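Local coordinates for protein cycloalternan-forming enzyme (Listeria monocytogenes serovar 1/2a, PDB 5F7U) that belongs to the multidomain glycoside hydrolase family 31 enzymes, with a TIM barrel and a C-terminal carbohydrate-binding module that holds glycan and magnesium, at residues Y941-V951 against K973-D981; G985-Y995 against V1029-A1037. The protein carries 1 engineered substitution. All coordinates share one frame; numbering follows the deposited sequence.

Interaction 1 (Y941-V951 against K973-D981); sequences YEAEFGHLTNV and KEAVEFDID. With MG (magnesium ion), chain G; GLC (alpha-D-glucopyranose), chain B; GLC (alpha-D-glucopyranose), chain C.
The ring of Y941 lies against I980, whose CG1 sits over the ring face 3.9 Å from its centroid, a CH-pi contact. CG of Y941 stands anti to the carbonyl carbon (chi1 -70°), which carries the ring alongside 979-981 until its OH accepts a hydrogen bond from D981 N at 3.1 Å; a water joins the same OH to D981 O. Packing is tight on this side: F978 CD2 meets Y941 CB at 3.8 Å, its CZ reaches A943, and V976 CG1 touches L948 CD2, with V966 covering A943, L948 and V976. Residues 947-949 form an antiparallel edge strand on 975-981, with two backbone hydrogen bonds in each of the pairs H947-E977 and T949-A975. The other face, with H947, T949, A975 and E977, is more open. There H947 NE2 donates to D979 OD2 at 2.8 Å, nearly in the imidazole plane and on the syn side of the carboxylate, the two planes 73° apart. At the exposed end N950 ND2 reaches K973 O from above the carbonyl plane. Glycan and metal bind along 941-951: L948 N donates to O4 of an alpha-D-glucopyranose at 2.7 Å, while E942 and E944 bind magnesium together with T961, G964 and D1057. The bond to D979 probably sets the rotation of the imidazole and may raise its basicity, and the edge strand still offers a backbone N-H to sugar.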
# COMPACT_ATOMS: atom_id res chain seq x y z
N TYR A 941 -19.92 25.58 16.46
CA TYR A 941 -18.51 25.58 16.86
C TYR A 941 -18.49 25.66 18.38
O TYR A 941 -18.83 26.70 18.97
CB TYR A 941 -17.81 26.81 16.27
CG TYR A 941 -17.64 26.75 14.76
CD1 TYR A 941 -18.70 27.09 13.90
CD2 TYR A 941 -16.44 26.32 14.21
CE1 TYR A 941 -18.54 27.02 12.52
CE2 TYR A 941 -16.26 26.26 12.84
CZ TYR A 941 -17.32 26.58 12.00
OH TYR A 941 -17.12 26.51 10.63
N GLU A 942 -18.11 24.56 19.03
CA GLU A 942 -18.20 24.47 20.49
C GLU A 942 -17.10 25.30 21.15
O GLU A 942 -15.91 25.20 20.78
CB GLU A 942 -18.13 23.01 20.96
CG GLU A 942 -19.32 22.15 20.52
CD GLU A 942 -20.66 22.65 21.03
OE1 GLU A 942 -20.72 23.37 22.07
OE2 GLU A 942 -21.68 22.29 20.39
N ALA A 943 -17.50 26.13 22.12
CA ALA A 943 -16.55 26.97 22.82
C ALA A 943 -15.49 26.14 23.55
O ALA A 943 -14.32 26.53 23.62
CB ALA A 943 -17.26 27.93 23.77
N GLU A 944 -15.90 24.98 24.06
CA GLU A 944 -15.01 24.08 24.81
C GLU A 944 -13.91 23.45 23.92
O GLU A 944 -12.91 22.93 24.44
CB GLU A 944 -15.83 23.00 25.55
CG GLU A 944 -16.71 22.11 24.67
CD GLU A 944 -18.16 22.57 24.50
OE1 GLU A 944 -18.51 23.78 24.50
OE2 GLU A 944 -19.01 21.69 24.33
N PHE A 945 -14.11 23.52 22.60
CA PHE A 945 -13.09 23.06 21.63
C PHE A 945 -12.23 24.20 21.09
O PHE A 945 -11.29 23.98 20.30
CB PHE A 945 -13.71 22.29 20.45
CG PHE A 945 -14.55 21.10 20.83
CD1 PHE A 945 -14.34 20.38 22.02
CD2 PHE A 945 -15.55 20.66 19.96
CE1 PHE A 945 -15.14 19.27 22.35
CE2 PHE A 945 -16.34 19.55 20.27
CZ PHE A 945 -16.13 18.85 21.46
N GLY A 946 -12.52 25.43 21.53
CA GLY A 946 -11.77 26.60 21.06
C GLY A 946 -10.37 26.67 21.65
O GLY A 946 -10.00 25.84 22.50
N HIS A 947 -9.58 27.62 21.17
CA HIS A 947 -8.27 27.92 21.75
C HIS A 947 -8.48 28.82 22.95
O HIS A 947 -8.97 29.95 22.82
CB HIS A 947 -7.35 28.60 20.72
CG HIS A 947 -7.22 27.83 19.44
ND1 HIS A 947 -6.35 26.78 19.29
CD2 HIS A 947 -7.87 27.96 18.26
CE1 HIS A 947 -6.46 26.29 18.07
NE2 HIS A 947 -7.37 26.99 17.42
N LEU A 948 -8.13 28.32 24.13
CA LEU A 948 -8.48 29.01 25.37
C LEU A 948 -7.27 29.66 26.03
O LEU A 948 -6.20 29.05 26.11
CB LEU A 948 -9.14 28.03 26.35
CG LEU A 948 -10.28 27.14 25.85
CD1 LEU A 948 -10.78 26.24 26.98
CD2 LEU A 948 -11.43 27.96 25.28
N THR A 949 -7.47 30.88 26.52
CA THR A 949 -6.43 31.61 27.25
C THR A 949 -6.95 32.03 28.61
O THR A 949 -7.91 32.81 28.69
CB THR A 949 -5.98 32.85 26.46
OG1 THR A 949 -5.52 32.42 25.17
CG2 THR A 949 -4.85 33.60 27.18
N ASN A 950 -6.30 31.50 29.66
CA ASN A 950 -6.62 31.79 31.08
C ASN A 950 -8.08 31.52 31.45
O ASN A 950 -8.69 32.24 32.26
CB ASN A 950 -6.23 33.23 31.47
CG ASN A 950 -4.77 33.53 31.24
OD1 ASN A 950 -3.90 32.71 31.53
ND2 ASN A 950 -4.48 34.73 30.74
N VAL A 951 -8.65 30.49 30.82
CA VAL A 951 -10.06 30.18 30.98
C VAL A 951 -10.23 28.67 30.85
O VAL A 951 -9.50 28.03 30.10
CB VAL A 951 -10.94 31.01 29.98
CG1 VAL A 951 -10.98 30.41 28.59
CG2 VAL A 951 -12.33 31.18 30.53
N LYS A 973 -7.42 39.57 29.82
CA LYS A 973 -6.46 38.60 29.26
C LYS A 973 -7.01 37.16 29.14
O LYS A 973 -6.28 36.22 28.80
CB LYS A 973 -5.09 38.66 29.98
CG LYS A 973 -4.44 40.04 29.94
CD LYS A 973 -3.01 40.05 30.48
CE LYS A 973 -1.98 39.59 29.44
NZ LYS A 973 -1.87 40.48 28.24
N GLU A 974 -8.30 37.01 29.38
CA GLU A 974 -9.00 35.76 29.12
C GLU A 974 -9.60 35.82 27.72
O GLU A 974 -10.20 36.83 27.34
CB GLU A 974 -10.06 35.49 30.17
CG GLU A 974 -9.48 35.30 31.57
CD GLU A 974 -10.50 34.87 32.61
OE1 GLU A 974 -11.71 34.83 32.32
OE2 GLU A 974 -10.09 34.58 33.75
N ALA A 975 -9.43 34.74 26.96
CA ALA A 975 -9.87 34.69 25.55
C ALA A 975 -10.32 33.30 25.12
O ALA A 975 -9.83 32.29 25.63
CB ALA A 975 -8.77 35.20 24.63
N VAL A 976 -11.27 33.27 24.17
CA VAL A 976 -11.70 32.04 23.49
C VAL A 976 -11.54 32.32 21.99
O VAL A 976 -12.16 33.25 21.47
CB VAL A 976 -13.17 31.65 23.83
CG1 VAL A 976 -13.57 30.35 23.15
CG2 VAL A 976 -13.38 31.51 25.33
N GLU A 977 -10.71 31.53 21.32
CA GLU A 977 -10.43 31.73 19.89
C GLU A 977 -10.99 30.56 19.08
O GLU A 977 -10.76 29.39 19.41
CB GLU A 977 -8.92 31.91 19.65
CG GLU A 977 -8.53 32.08 18.18
CD GLU A 977 -7.07 32.47 17.94
OE1 GLU A 977 -6.33 32.75 18.91
OE2 GLU A 977 -6.65 32.50 16.76
N PHE A 978 -11.73 30.90 18.02
CA PHE A 978 -12.35 29.94 17.11
C PHE A 978 -11.71 30.03 15.73
O PHE A 978 -11.29 31.12 15.28
CB PHE A 978 -13.84 30.23 16.92
CG PHE A 978 -14.69 30.07 18.17
CD1 PHE A 978 -14.84 31.13 19.08
CD2 PHE A 978 -15.39 28.89 18.41
CE1 PHE A 978 -15.64 30.99 20.21
CE2 PHE A 978 -16.18 28.74 19.55
CZ PHE A 978 -16.31 29.80 20.45
N ASP A 979 -11.69 28.89 15.05
CA ASP A 979 -11.30 28.80 13.65
C ASP A 979 -12.59 28.54 12.91
O ASP A 979 -13.16 27.44 13.03
CB ASP A 979 -10.33 27.63 13.45
CG ASP A 979 -9.03 27.79 14.24
OD1 ASP A 979 -8.34 28.80 14.05
OD2 ASP A 979 -8.69 26.86 15.01
N ILE A 980 -13.09 29.53 12.18
CA ILE A 980 -14.44 29.43 11.62
C ILE A 980 -14.47 29.52 10.11
O ILE A 980 -13.83 30.38 9.51
CB ILE A 980 -15.38 30.47 12.26
CG1 ILE A 980 -15.66 30.06 13.71
CG2 ILE A 980 -16.69 30.60 11.46
CD1 ILE A 980 -16.41 31.07 14.54
N ASP A 981 -15.20 28.60 9.49
CA ASP A 981 -15.43 28.67 8.05
C ASP A 981 -16.66 29.48 7.67
O ASP A 981 -17.67 29.49 8.40
CB ASP A 981 -15.55 27.26 7.47
CG ASP A 981 -14.21 26.59 7.32
OD1 ASP A 981 -13.22 27.28 6.97
OD2 ASP A 981 -14.15 25.35 7.57
MG MG G . -20.72 23.60 24.27
C1 GLC B . -5.04 22.20 24.90
C2 GLC B . -5.26 22.98 26.22
C3 GLC B . -6.28 24.11 26.06
C4 GLC B . -5.88 25.05 24.91
C5 GLC B . -5.51 24.32 23.61
C6 GLC B . -4.14 24.79 23.10
O2 GLC B . -5.66 22.12 27.30
O3 GLC B . -6.37 24.86 27.27
O4 GLC B . -6.94 25.97 24.66
O5 GLC B . -5.58 22.87 23.73
O6 GLC B . -3.93 24.37 21.75
C1 GLC C . -11.85 19.52 25.26
C2 GLC C . -13.22 19.21 25.89
C3 GLC C . -13.43 17.71 26.04
C4 GLC C . -13.25 16.96 24.72
C5 GLC C . -11.91 17.36 24.11
C6 GLC C . -11.69 16.76 22.73
O2 GLC C . -13.35 19.89 27.15
O3 GLC C . -14.75 17.45 26.52
O4 GLC C . -13.28 15.54 24.94
O5 GLC C . -11.77 18.79 24.01
O6 GLC C . -10.38 17.19 22.35
O HOH W 1 -19.18 27.23 9.13

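Interaction 2 (G985-Y995 against V1029-A1037); sequences GASDYTMEVRY and VEVPVTLQA
V1029, Y989 and V1033 bury the most surface here, all on the face that M991, V993, V1031 and L1035 share. Y989 and V1033 form a hydrogen-bonded antiparallel pair, with Y989 N to V1033 O at 2.8 Å, and Y989 CB rests on V1033 CG2. The Y989 ring runs at about a right angle to L1035, with Y989 CD2 3.7 Å from L1035 CD1. Y989 OH donates to G985 O at 2.6 Å, in the carbonyl plane on a lone pair. V1033 also offers CG1 to M991 CE at 3.8 Å; the M991 chain is extended to SD and then bends (chi3 66°), turning the methyl toward V1031 and V1033. At the far end V1029 CG2 lies 3.7 Å from CE1 of Y995, whose OH is hydrogen-bonded to P1018 O. The opposite face is largely polar: T1034 OG1 donates to D988 OD1 at 2.7 Å from above the carboxylate plane, and T990 CG2 packs on E1030. The carboxylates of E992 and E1030 stand close, but both form salt bridges with K1062. V1042 and F1044 of strand 1039-1045 meet the apolar face, as in the packed sheets of a beta-sandwich, the jelly-roll fold of family 6 carbohydrate-binding modules.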
# COMPACT_ATOMS: atom_id res chain seq x y z
N GLY A 985 -18.99 30.81 1.14
CA GLY A 985 -18.10 31.81 0.57
C GLY A 985 -18.10 33.14 1.30
O GLY A 985 -18.86 33.36 2.26
N ALA A 986 -17.23 34.03 0.84
CA ALA A 986 -17.06 35.34 1.48
C ALA A 986 -18.38 36.11 1.45
O ALA A 986 -19.00 36.26 0.40
CB ALA A 986 -15.97 36.11 0.77
N SER A 987 -18.82 36.55 2.62
CA SER A 987 -20.14 37.16 2.76
C SER A 987 -20.29 37.70 4.17
O SER A 987 -19.55 37.30 5.08
CB SER A 987 -21.24 36.10 2.57
OG SER A 987 -22.54 36.68 2.52
N ASP A 988 -21.30 38.55 4.35
CA ASP A 988 -21.80 38.81 5.70
C ASP A 988 -22.57 37.58 6.18
O ASP A 988 -23.20 36.91 5.38
CB ASP A 988 -22.71 40.03 5.72
CG ASP A 988 -21.92 41.34 5.67
OD1 ASP A 988 -20.67 41.34 5.53
OD2 ASP A 988 -22.58 42.39 5.79
N TYR A 989 -22.49 37.31 7.49
CA TYR A 989 -23.21 36.21 8.14
C TYR A 989 -23.74 36.69 9.48
O TYR A 989 -23.37 37.78 9.95
CB TYR A 989 -22.30 35.00 8.37
CG TYR A 989 -21.91 34.30 7.08
CD1 TYR A 989 -22.73 33.29 6.55
CD2 TYR A 989 -20.72 34.62 6.41
CE1 TYR A 989 -22.38 32.64 5.38
CE2 TYR A 989 -20.36 33.99 5.23
CZ TYR A 989 -21.20 33.00 4.71
OH TYR A 989 -20.90 32.35 3.54
N THR A 990 -24.64 35.90 10.05
CA THR A 990 -25.04 36.08 11.44
C THR A 990 -24.32 35.06 12.30
O THR A 990 -24.40 33.86 12.04
CB THR A 990 -26.55 35.92 11.61
OG1 THR A 990 -27.22 36.82 10.73
CG2 THR A 990 -26.95 36.22 13.04
N MET A 991 -23.61 35.54 13.31
CA MET A 991 -23.03 34.64 14.31
C MET A 991 -23.93 34.58 15.55
O MET A 991 -24.12 35.60 16.23
CB MET A 991 -21.61 35.12 14.65
CG MET A 991 -20.93 34.28 15.73
SD MET A 991 -19.22 34.76 16.04
CE MET A 991 -19.42 36.42 16.72
N GLU A 992 -24.52 33.41 15.81
CA GLU A 992 -25.26 33.17 17.05
C GLU A 992 -24.27 32.87 18.16
O GLU A 992 -23.39 32.05 17.98
CB GLU A 992 -26.17 31.95 16.93
CG GLU A 992 -27.35 32.09 15.98
CD GLU A 992 -28.29 30.89 16.06
OE1 GLU A 992 -27.92 29.84 16.64
OE2 GLU A 992 -29.42 30.98 15.56
N VAL A 993 -24.42 33.56 19.28
CA VAL A 993 -23.58 33.34 20.46
C VAL A 993 -24.51 32.80 21.56
O VAL A 993 -25.39 33.53 22.03
CB VAL A 993 -22.85 34.64 20.92
CG1 VAL A 993 -22.06 34.37 22.22
CG2 VAL A 993 -21.92 35.16 19.82
N ARG A 994 -24.30 31.54 21.96
CA ARG A 994 -25.12 30.91 22.99
C ARG A 994 -24.37 30.88 24.31
O ARG A 994 -23.26 30.37 24.41
CB ARG A 994 -25.57 29.49 22.57
CG ARG A 994 -26.59 28.88 23.53
CD ARG A 994 -27.27 27.67 22.94
NE ARG A 994 -28.44 27.23 23.71
CZ ARG A 994 -28.49 26.14 24.48
NH1 ARG A 994 -27.43 25.34 24.63
NH2 ARG A 994 -29.62 25.84 25.12
N TYR A 995 -25.02 31.43 25.34
CA TYR A 995 -24.34 31.72 26.60
C TYR A 995 -25.36 31.72 27.73
O TYR A 995 -26.58 31.77 27.50
CB TYR A 995 -23.69 33.12 26.53
CG TYR A 995 -24.74 34.21 26.57
CD1 TYR A 995 -25.51 34.50 25.44
CD2 TYR A 995 -25.03 34.88 27.76
CE1 TYR A 995 -26.52 35.46 25.48
CE2 TYR A 995 -26.03 35.84 27.81
CZ TYR A 995 -26.76 36.12 26.67
OH TYR A 995 -27.75 37.06 26.75
N VAL A 1029 -27.64 35.36 21.29
CA VAL A 1029 -27.56 36.73 20.76
C VAL A 1029 -27.01 36.61 19.34
O VAL A 1029 -26.11 35.81 19.10
CB VAL A 1029 -26.67 37.63 21.66
CG1 VAL A 1029 -26.17 38.87 20.94
CG2 VAL A 1029 -27.43 38.03 22.92
N GLU A 1030 -27.56 37.41 18.43
CA GLU A 1030 -27.17 37.38 17.02
C GLU A 1030 -26.23 38.55 16.73
O GLU A 1030 -26.59 39.71 16.95
CB GLU A 1030 -28.42 37.40 16.13
CG GLU A 1030 -29.18 36.06 16.15
CD GLU A 1030 -30.38 35.99 15.20
OE1 GLU A 1030 -30.54 36.88 14.35
OE2 GLU A 1030 -31.18 35.03 15.32
N VAL A 1031 -25.04 38.23 16.24
CA VAL A 1031 -23.97 39.21 16.01
C VAL A 1031 -23.66 39.26 14.50
O VAL A 1031 -23.34 38.20 13.92
CB VAL A 1031 -22.68 38.82 16.80
CG1 VAL A 1031 -21.56 39.83 16.57
CG2 VAL A 1031 -22.98 38.66 18.29
N PRO A 1032 -23.72 40.46 13.87
CA PRO A 1032 -23.34 40.57 12.45
C PRO A 1032 -21.83 40.47 12.28
O PRO A 1032 -21.06 41.17 12.97
CB PRO A 1032 -23.86 41.96 12.03
CG PRO A 1032 -23.96 42.74 13.29
CD PRO A 1032 -24.10 41.77 14.45
N VAL A 1033 -21.40 39.57 11.38
CA VAL A 1033 -19.98 39.36 11.09
C VAL A 1033 -19.77 39.31 9.58
O VAL A 1033 -20.72 39.05 8.83
CB VAL A 1033 -19.39 38.06 11.76
CG1 VAL A 1033 -19.53 38.10 13.28
CG2 VAL A 1033 -20.02 36.80 11.18
N THR A 1034 -18.54 39.58 9.16
CA THR A 1034 -18.18 39.47 7.75
C THR A 1034 -17.09 38.42 7.68
O THR A 1034 -16.04 38.55 8.35
CB THR A 1034 -17.67 40.82 7.20
OG1 THR A 1034 -18.72 41.79 7.30
CG2 THR A 1034 -17.26 40.70 5.74
N LEU A 1035 -17.36 37.34 6.94
CA LEU A 1035 -16.42 36.23 6.83
C LEU A 1035 -15.85 36.11 5.44
O LEU A 1035 -16.54 36.35 4.44
CB LEU A 1035 -17.09 34.91 7.23
CG LEU A 1035 -17.62 34.87 8.66
CD1 LEU A 1035 -18.20 33.47 8.88
CD2 LEU A 1035 -16.54 35.16 9.71
N GLN A 1036 -14.58 35.74 5.38
CA GLN A 1036 -13.94 35.52 4.09
C GLN A 1036 -13.77 34.04 3.80
O GLN A 1036 -14.15 33.19 4.61
CB GLN A 1036 -12.61 36.28 4.01
CG GLN A 1036 -11.75 36.15 5.23
CD GLN A 1036 -10.61 37.14 5.26
OE1 GLN A 1036 -10.78 38.33 4.96
NE2 GLN A 1036 -9.44 36.66 5.63
N ALA A 1037 -13.23 33.73 2.62
CA ALA A 1037 -12.78 32.35 2.30
C ALA A 1037 -11.68 31.86 3.24
O ALA A 1037 -10.83 32.63 3.73
CB ALA A 1037 -12.32 32.28 0.86

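Both interactions are partly buried antiparallel strand pairs of one carbohydrate-binding module, their centres about 16 Å apart. Each has a mainly apolar, more buried face and a more polar, more exposed one, though D979 and D981 of interaction 1 touch P778. The pairs 947-949/975-981 and 987-996/1027-1035 lie in different sheets, which meet where I980 CG2 packs on L1035 CD1. Strand 1054-1062 ties them together, pairing with 941-942 in interaction 1 and with 987-996 in interaction 2, while D1057 binds magnesium and forms a salt bridge with R994. Interaction 1 is irregular and carries ligands, with a short 3-10 segment before its edge strand; interaction 2 is a long, regular pairing, and no ligand touches it.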